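Local coordinates for SUMO1 linked HERC2 ZZ domain (Small ubiquitin-related modifier 1,E3 ubiquitin-protein ligase HERC2) (Homo sapiens, PDB 6WW3) that binds the SUMO1 tail, fused here to it, and probably histone H3 through the zinc-binding ZZ domain of the ubiquitin ligase HERC2, at residues A[11-14]-A[15-18]; A[26-29]-A[30-33]; A[37-40]-A[41-45]. All coordinates share one frame; numbering follows the deposited sequence.

Contact 1 (A[11-14]-A[15-18]). With ZN (zinc ion), chain C.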
loop_
_atom_site.group_PDB
_atom_site.type_symbol
_atom_site.label_atom_id
_atom_site.label_comp_id
_atom_site.label_asym_id
_atom_site.label_seq_id
_atom_site.Cartn_x
_atom_site.Cartn_y
_atom_site.Cartn_z
ATOM N N VAL A 11 0.936 -8.825 2.727
ATOM C CA VAL A 11 0.924 -7.383 2.974
ATOM C C VAL A 11 -0.490 -6.987 3.376
ATOM O O VAL A 11 -1.445 -7.208 2.618
ATOM C CB VAL A 11 1.398 -6.594 1.741
ATOM C CG1 VAL A 11 1.448 -5.093 2.043
ATOM C CG2 VAL A 11 2.751 -7.085 1.298
ATOM N N THR A 12 -0.623 -6.390 4.558
ATOM C CA THR A 12 -1.888 -5.850 5.044
ATOM C C THR A 12 -1.894 -4.341 4.822
ATOM O O THR A 12 -0.875 -3.680 5.035
ATOM C CB THR A 12 -2.063 -6.143 6.545
ATOM O OG1 THR A 12 -1.845 -7.535 6.808
ATOM C CG2 THR A 12 -3.447 -5.760 7.039
ATOM N N CYS A 13 -3.030 -3.791 4.383
ATOM C CA CYS A 13 -3.189 -2.336 4.378
ATOM C C CYS A 13 -3.495 -1.853 5.795
ATOM O O CYS A 13 -4.494 -2.255 6.396
ATOM C CB CYS A 13 -4.293 -1.888 3.428
ATOM S SG CYS A 13 -4.702 -0.109 3.578
ATOM N N ASP A 14 -2.652 -0.985 6.328
ATOM C CA ASP A 14 -2.874 -0.511 7.686
ATOM C C ASP A 14 -4.025 0.470 7.791
ATOM O O ASP A 14 -4.397 0.825 8.909
ATOM C CB ASP A 14 -1.601 0.124 8.235
ATOM C CG ASP A 14 -0.492 -0.888 8.401
ATOM O OD1 ASP A 14 -0.635 -1.760 9.267
ATOM O OD2 ASP A 14 0.512 -0.822 7.665
ATOM N N GLY A 15 -4.587 0.912 6.671
ATOM C CA GLY A 15 -5.715 1.817 6.696
ATOM C C GLY A 15 -7.055 1.124 6.833
ATOM O O GLY A 15 -7.925 1.604 7.561
ATOM N N CYS A 16 -7.223 -0.023 6.156
ATOM C CA CYS A 16 -8.508 -0.700 6.073
ATOM C C CYS A 16 -8.421 -2.194 6.340
ATOM O O CYS A 16 -9.438 -2.884 6.211
ATOM C CB CYS A 16 -9.148 -0.471 4.691
ATOM S SG CYS A 16 -8.317 -1.311 3.325
ATOM N N GLN A 17 -7.237 -2.707 6.683
ATOM C CA GLN A 17 -6.994 -4.115 6.983
ATOM C C GLN A 17 -7.226 -5.034 5.787
ATOM O O GLN A 17 -7.340 -6.249 5.968
ATOM C CB GLN A 17 -7.845 -4.604 8.166
ATOM C CG GLN A 17 -7.770 -3.718 9.394
ATOM C CD GLN A 17 -6.354 -3.327 9.756
ATOM O OE1 GLN A 17 -6.059 -2.150 9.949
ATOM N NE2 GLN A 17 -5.466 -4.311 9.849
ATOM N N MET A 18 -7.265 -4.491 4.565
ATOM C CA MET A 18 -7.282 -5.329 3.359
ATOM C C MET A 18 -6.101 -6.297 3.383
ATOM O O MET A 18 -4.979 -5.901 3.703
ATOM C CB MET A 18 -7.210 -4.450 2.103
ATOM C CG MET A 18 -7.060 -5.202 0.777
ATOM S SD MET A 18 -6.632 -4.135 -0.619
ATOM C CE MET A 18 -8.089 -3.106 -0.742
HETATM ZN ZN ZN C . -6.779 0.222 2.558
HETATM O O HOH W 1 -2.725 -3.347 10.562
#
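Cys13 and Cys16 hold one zinc ion from the two ends of a zinc knuckle, the tight CxxC turn that supplies half of a four-cysteine site in the HERC2 ZZ domain; Cys37 and Cys40 complete it. Cys13 SG and Cys16 SG each bond the zinc ion at 2.3 Å. Turned anti to its backbone N (chi1 171°), Cys13 SG faces the returning chain and receives two weak N-H bonds there. Gly15 N lies 3.3 Å and Cys16 N 3.6 Å from Cys13 SG. Cys16 SG takes a weak bond of its own from Met18 N, so both sulfurs are touched by backbone donors that would spread some of the thiolate charge. The main chain closes the turn with two firmer bonds. Cys13 O accepts from Gln17 N at 2.8 Å, the donor somewhat tilted from the carbonyl plane, while Cys13 N donates to Met18 O over 3.0 Å, nearly straight at 164° and in the carbonyl plane. With both polar backbone atoms of Cys13 bonded, its CB is held against Met18 CB. Gln17, in a left-handed backbone conformation, helps the chain double back; its side chain, bent at chi2, crosses Thr12 obliquely and brings NE2 next to the Thr12 methyl CG2. Asp14 is shared out by its two oxygens: OD2 receives Asp35 N, tying the knuckle to strand 35-36, whereas Asp14 OD1 accepts from a water 2.9 Å away that in turn takes an N-H from Gln17 NE2 at 3.0 Å.

Contact 2 (A[26-29]-A[30-33]). With ZN (zinc ion), chain D.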
loop_
_atom_site.group_PDB
_atom_site.type_symbol
_atom_site.label_atom_id
_atom_site.label_comp_id
_atom_site.label_asym_id
_atom_site.label_seq_id
_atom_site.Cartn_x
_atom_site.Cartn_y
_atom_site.Cartn_z
ATOM N N PHE A 26 1.307 0.832 -1.477
ATOM C CA PHE A 26 2.038 2.044 -1.112
ATOM C C PHE A 26 2.694 1.841 0.249
ATOM O O PHE A 26 2.016 1.872 1.280
ATOM C CB PHE A 26 1.120 3.267 -1.111
ATOM C CG PHE A 26 0.596 3.618 -2.478
ATOM C CD1 PHE A 26 1.240 4.574 -3.254
ATOM C CD2 PHE A 26 -0.509 2.957 -3.006
ATOM C CE1 PHE A 26 0.773 4.885 -4.523
ATOM C CE2 PHE A 26 -0.978 3.260 -4.275
ATOM C CZ PHE A 26 -0.334 4.234 -5.028
ATOM N N LYS A 27 4.018 1.662 0.253
ATOM C CA LYS A 27 4.773 1.438 1.483
ATOM C C LYS A 27 5.370 2.751 1.978
ATOM O O LYS A 27 6.046 3.454 1.225
ATOM C CB LYS A 27 5.886 0.410 1.267
ATOM C CG LYS A 27 6.737 0.180 2.541
ATOM C CD LYS A 27 7.751 -0.951 2.360
ATOM C CE LYS A 27 8.695 -1.087 3.557
ATOM N NZ LYS A 27 7.997 -1.235 4.872
ATOM N N CYS A 28 5.118 3.084 3.235
ATOM C CA CYS A 28 5.710 4.295 3.794
ATOM C C CYS A 28 7.213 4.127 3.942
ATOM O O CYS A 28 7.678 3.106 4.454
ATOM C CB CYS A 28 5.094 4.644 5.145
ATOM S SG CYS A 28 5.724 6.220 5.743
ATOM N N ARG A 29 7.976 5.131 3.491
ATOM C CA ARG A 29 9.432 5.096 3.610
ATOM C C ARG A 29 9.941 5.495 4.987
ATOM O O ARG A 29 11.129 5.301 5.268
ATOM C CB ARG A 29 10.080 6.013 2.561
ATOM C CG ARG A 29 9.818 5.579 1.116
ATOM C CD ARG A 29 10.395 6.551 0.082
ATOM N NE ARG A 29 10.555 5.892 -1.220
ATOM C CZ ARG A 29 9.942 6.259 -2.343
ATOM N NH1 ARG A 29 10.158 5.579 -3.466
ATOM N NH2 ARG A 29 9.130 7.307 -2.359
ATOM N N ASN A 30 9.076 5.992 5.865
ATOM C CA ASN A 30 9.489 6.523 7.158
ATOM C C ASN A 30 9.012 5.667 8.321
ATOM O O ASN A 30 9.798 5.350 9.219
ATOM C CB ASN A 30 8.955 7.944 7.272
ATOM C CG ASN A 30 9.263 8.754 6.034
ATOM O OD1 ASN A 30 8.541 8.670 5.026
ATOM N ND2 ASN A 30 10.304 9.588 6.112
ATOM N N CYS A 31 7.744 5.272 8.319
ATOM C CA CYS A 31 7.268 4.267 9.260
ATOM C C CYS A 31 8.064 2.968 9.100
ATOM O O CYS A 31 8.668 2.695 8.055
ATOM C CB CYS A 31 5.773 3.993 9.050
ATOM S SG CYS A 31 4.654 5.359 9.412
ATOM N N ASP A 32 8.082 2.184 10.180
ATOM C CA ASP A 32 8.815 0.920 10.220
ATOM C C ASP A 32 8.201 -0.132 9.297
ATOM O O ASP A 32 8.922 -0.822 8.563
ATOM C CB ASP A 32 8.863 0.432 11.674
ATOM C CG ASP A 32 9.547 -0.922 11.842
ATOM O OD1 ASP A 32 10.769 -0.963 12.068
ATOM O OD2 ASP A 32 8.849 -1.948 11.774
ATOM N N ASP A 33 6.878 -0.259 9.302
ATOM C CA ASP A 33 6.218 -1.378 8.641
ATOM C C ASP A 33 4.783 -0.991 8.297
ATOM O O ASP A 33 3.840 -1.589 8.813
ATOM C CB ASP A 33 6.267 -2.610 9.557
ATOM C CG ASP A 33 5.592 -3.842 8.961
ATOM O OD1 ASP A 33 4.889 -4.512 9.726
ATOM O OD2 ASP A 33 5.755 -4.148 7.760
HETATM ZN ZN ZN D . 4.531 6.782 7.651
HETATM O O HOH W 2 7.141 1.044 6.174
HETATM O O HOH W 3 5.906 -2.787 5.224
HETATM O O HOH W 4 8.290 -3.655 6.439
HETATM O O HOH W 5 10.583 -0.601 6.354
#
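Cys28 lays its side chain against that of Cys31, Cys28 CB to Cys31 CB 4.0 Å, and the two sulfurs converge on a zinc ion, each SG 2.3 Å from the metal. This is the second kind of site in the ZZ domain, with His46 and His50 as the other ligands. Cys28 sits at the end of strand 25-28, and its SG, anti to the backbone N (chi1 -175°), hangs over the turn that follows. Two backbone N-H groups point almost straight at this one sulfur: Asn30 N reaches Cys28 SG at 3.4 Å with an angle of 163°, and Cys31 N does so at the same length with an angle of 167°. Asn30 OD1 accepts from Thr51 N, fastening the turn to the chain beside His50. The long Lys27 side chain runs extended until chi4 bends it, bringing Lys27 NZ up to the loop, 3.8 Å from Asp32 O. Water fills the remaining distance. One water accepts from Lys27 NZ at 2.8 Å and lies close to the carbonyls of both Cys28 and Cys31; another links NZ to Asp32 O; two more each join NZ to Asp33 OD2. Asp33 OD2 stays 4.7 Å from Lys27 NZ, so the pair attracts through solvent without forming a direct salt bridge. The two N-H...S hydrogen bonds, together with the zinc ion, probably favour the thiolate form of Cys28, and the hydrated lysine offers the loop a water-mediated electrostatic tie alongside the direct metal one.

Contact 3 (A[37-40]-A[41-45]). With ZN (zinc ion), chain C.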
loop_
_atom_site.group_PDB
_atom_site.type_symbol
_atom_site.label_atom_id
_atom_site.label_comp_id
_atom_site.label_asym_id
_atom_site.label_seq_id
_atom_site.Cartn_x
_atom_site.Cartn_y
_atom_site.Cartn_z
ATOM N N CYS A 37 -3.314 0.422 0.845
ATOM C CA CYS A 37 -3.832 0.186 -0.492
ATOM C C CYS A 37 -4.053 1.536 -1.179
ATOM O O CYS A 37 -3.889 2.601 -0.575
ATOM C CB CYS A 37 -5.113 -0.644 -0.451
ATOM S SG CYS A 37 -6.561 0.265 0.136
ATOM N N GLU A 38 -4.398 1.505 -2.467
ATOM C CA GLU A 38 -4.440 2.766 -3.207
ATOM C C GLU A 38 -5.568 3.667 -2.719
ATOM O O GLU A 38 -5.370 4.879 -2.567
ATOM C CB GLU A 38 -4.558 2.525 -4.713
ATOM C CG GLU A 38 -4.586 3.828 -5.517
ATOM C CD GLU A 38 -4.355 3.629 -7.008
ATOM O OE1 GLU A 38 -3.942 2.525 -7.422
ATOM O OE2 GLU A 38 -4.619 4.576 -7.770
ATOM N N THR A 39 -6.756 3.106 -2.468
ATOM C CA THR A 39 -7.847 3.924 -1.948
ATOM C C THR A 39 -7.452 4.577 -0.629
ATOM O O THR A 39 -7.627 5.782 -0.446
ATOM C CB THR A 39 -9.114 3.096 -1.750
ATOM O OG1 THR A 39 -9.530 2.534 -2.999
ATOM C CG2 THR A 39 -10.221 3.995 -1.208
ATOM N N CYS A 40 -6.890 3.791 0.297
ATOM C CA CYS A 40 -6.444 4.355 1.568
ATOM C C CYS A 40 -5.352 5.390 1.358
ATOM O O CYS A 40 -5.332 6.426 2.036
ATOM C CB CYS A 40 -5.942 3.248 2.492
ATOM S SG CYS A 40 -7.258 2.307 3.234
ATOM N N PHE A 41 -4.427 5.125 0.427
ATOM C CA PHE A 41 -3.368 6.091 0.162
ATOM C C PHE A 41 -3.938 7.435 -0.256
ATOM O O PHE A 41 -3.357 8.473 0.067
ATOM C CB PHE A 41 -2.411 5.579 -0.913
ATOM C CG PHE A 41 -1.412 6.615 -1.360
ATOM C CD1 PHE A 41 -0.439 7.088 -0.479
ATOM C CD2 PHE A 41 -1.444 7.118 -2.647
ATOM C CE1 PHE A 41 0.481 8.048 -0.875
ATOM C CE2 PHE A 41 -0.518 8.081 -3.064
ATOM C CZ PHE A 41 0.440 8.550 -2.176
ATOM N N LYS A 42 -5.054 7.433 -0.992
ATOM C CA LYS A 42 -5.670 8.654 -1.491
ATOM C C LYS A 42 -6.588 9.332 -0.478
ATOM O O LYS A 42 -6.977 10.479 -0.712
ATOM C CB LYS A 42 -6.499 8.367 -2.752
ATOM C CG LYS A 42 -5.756 7.885 -3.990
ATOM C CD LYS A 42 -4.835 8.907 -4.566
ATOM C CE LYS A 42 -4.322 8.413 -5.909
ATOM N NZ LYS A 42 -3.189 9.239 -6.423
ATOM N N THR A 43 -6.984 8.660 0.613
ATOM C CA THR A 43 -8.055 9.203 1.455
ATOM C C THR A 43 -7.721 9.267 2.940
ATOM O O THR A 43 -8.331 10.046 3.678
ATOM C CB THR A 43 -9.346 8.395 1.273
ATOM O OG1 THR A 43 -9.143 7.038 1.696
ATOM C CG2 THR A 43 -9.779 8.401 -0.178
ATOM N N LYS A 44 -6.826 8.413 3.413
ATOM C CA LYS A 44 -6.517 8.389 4.834
ATOM C C LYS A 44 -5.477 9.437 5.180
ATOM O O LYS A 44 -4.579 9.737 4.390
ATOM C CB LYS A 44 -6.019 7.013 5.283
ATOM C CG LYS A 44 -7.070 6.093 5.894
ATOM C CD LYS A 44 -8.172 5.725 4.970
ATOM C CE LYS A 44 -8.912 4.527 5.519
ATOM N NZ LYS A 44 -10.088 4.223 4.664
ATOM N N LYS A 45 -5.598 9.977 6.388
ATOM C CA LYS A 45 -4.621 10.927 6.889
ATOM C C LYS A 45 -3.375 10.193 7.384
ATOM O O LYS A 45 -3.462 9.116 7.981
ATOM C CB LYS A 45 -5.257 11.772 7.995
HETATM ZN ZN ZN C . -6.779 0.222 2.558
#
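Cys40 and Lys44 meet beside the zinc ion at the short helix 38-43 of the ZZ domain, whose leading CxxC pair supplies two of the metal's four sulfurs. Cys40 SG binds the zinc ion at 2.2 Å and Cys37 SG binds it at 2.4 Å; Cys13 and Cys16 supply the other two ligands. Lys44, bent at chi2, lays its tail along Cys40 SG, with Lys44 CE 3.6 Å and Lys44 NZ 3.7 Å from that sulfur; its positive charge would probably temper the negative charge of the four-thiolate cluster. Behind the ligands stands the helix start. Cys37 is the N-cap residue, and its SG, set between the backbone N and the carbonyl carbon (chi1 73°), accepts from Cys40 N along an almost straight line of 169°, so one sulfur both binds metal and caps the helix. Phe41 N then donates to Cys37 O. Farther along, Cys40 O takes two donors: Lys44 N at 2.8 Å, tilted somewhat from the carbonyl plane, and Thr43 N from well above it. This double grip fixes the backbone from which the Lys44 side chain departs. Farther out, the Phe41 ring packs on Phe36, stacks with Phe26 and meets Phe52 edge-to-face, seating the helix on the three-stranded sheet. On the exposed side Thr43 OG1 donates to Thr39 O at 2.9 Å, arriving above the carbonyl plane.

How the contacts relate
Along the chain the contacts come in series, contact 1, then contact 2, then contact 3, all within the ZZ zinc finger. Contacts 1 and 3, centres about 10 Å apart, share one zinc ion although contact 2 lies between them in sequence; the second zinc joins contact 2 to two later histidines. This alternation of ligand pairs is the cross-brace topology of RING-like zinc fingers. Contact 2 stands about 13 Å from contact 1 and 14 Å from contact 3, centre to centre. Its central strand 25-28 nevertheless reaches contact 3, where Phe26 CE2 lies 3.7 Å from Glu38 CA. Two metals and one aromatic cluster thus organise a small domain with little regular structure.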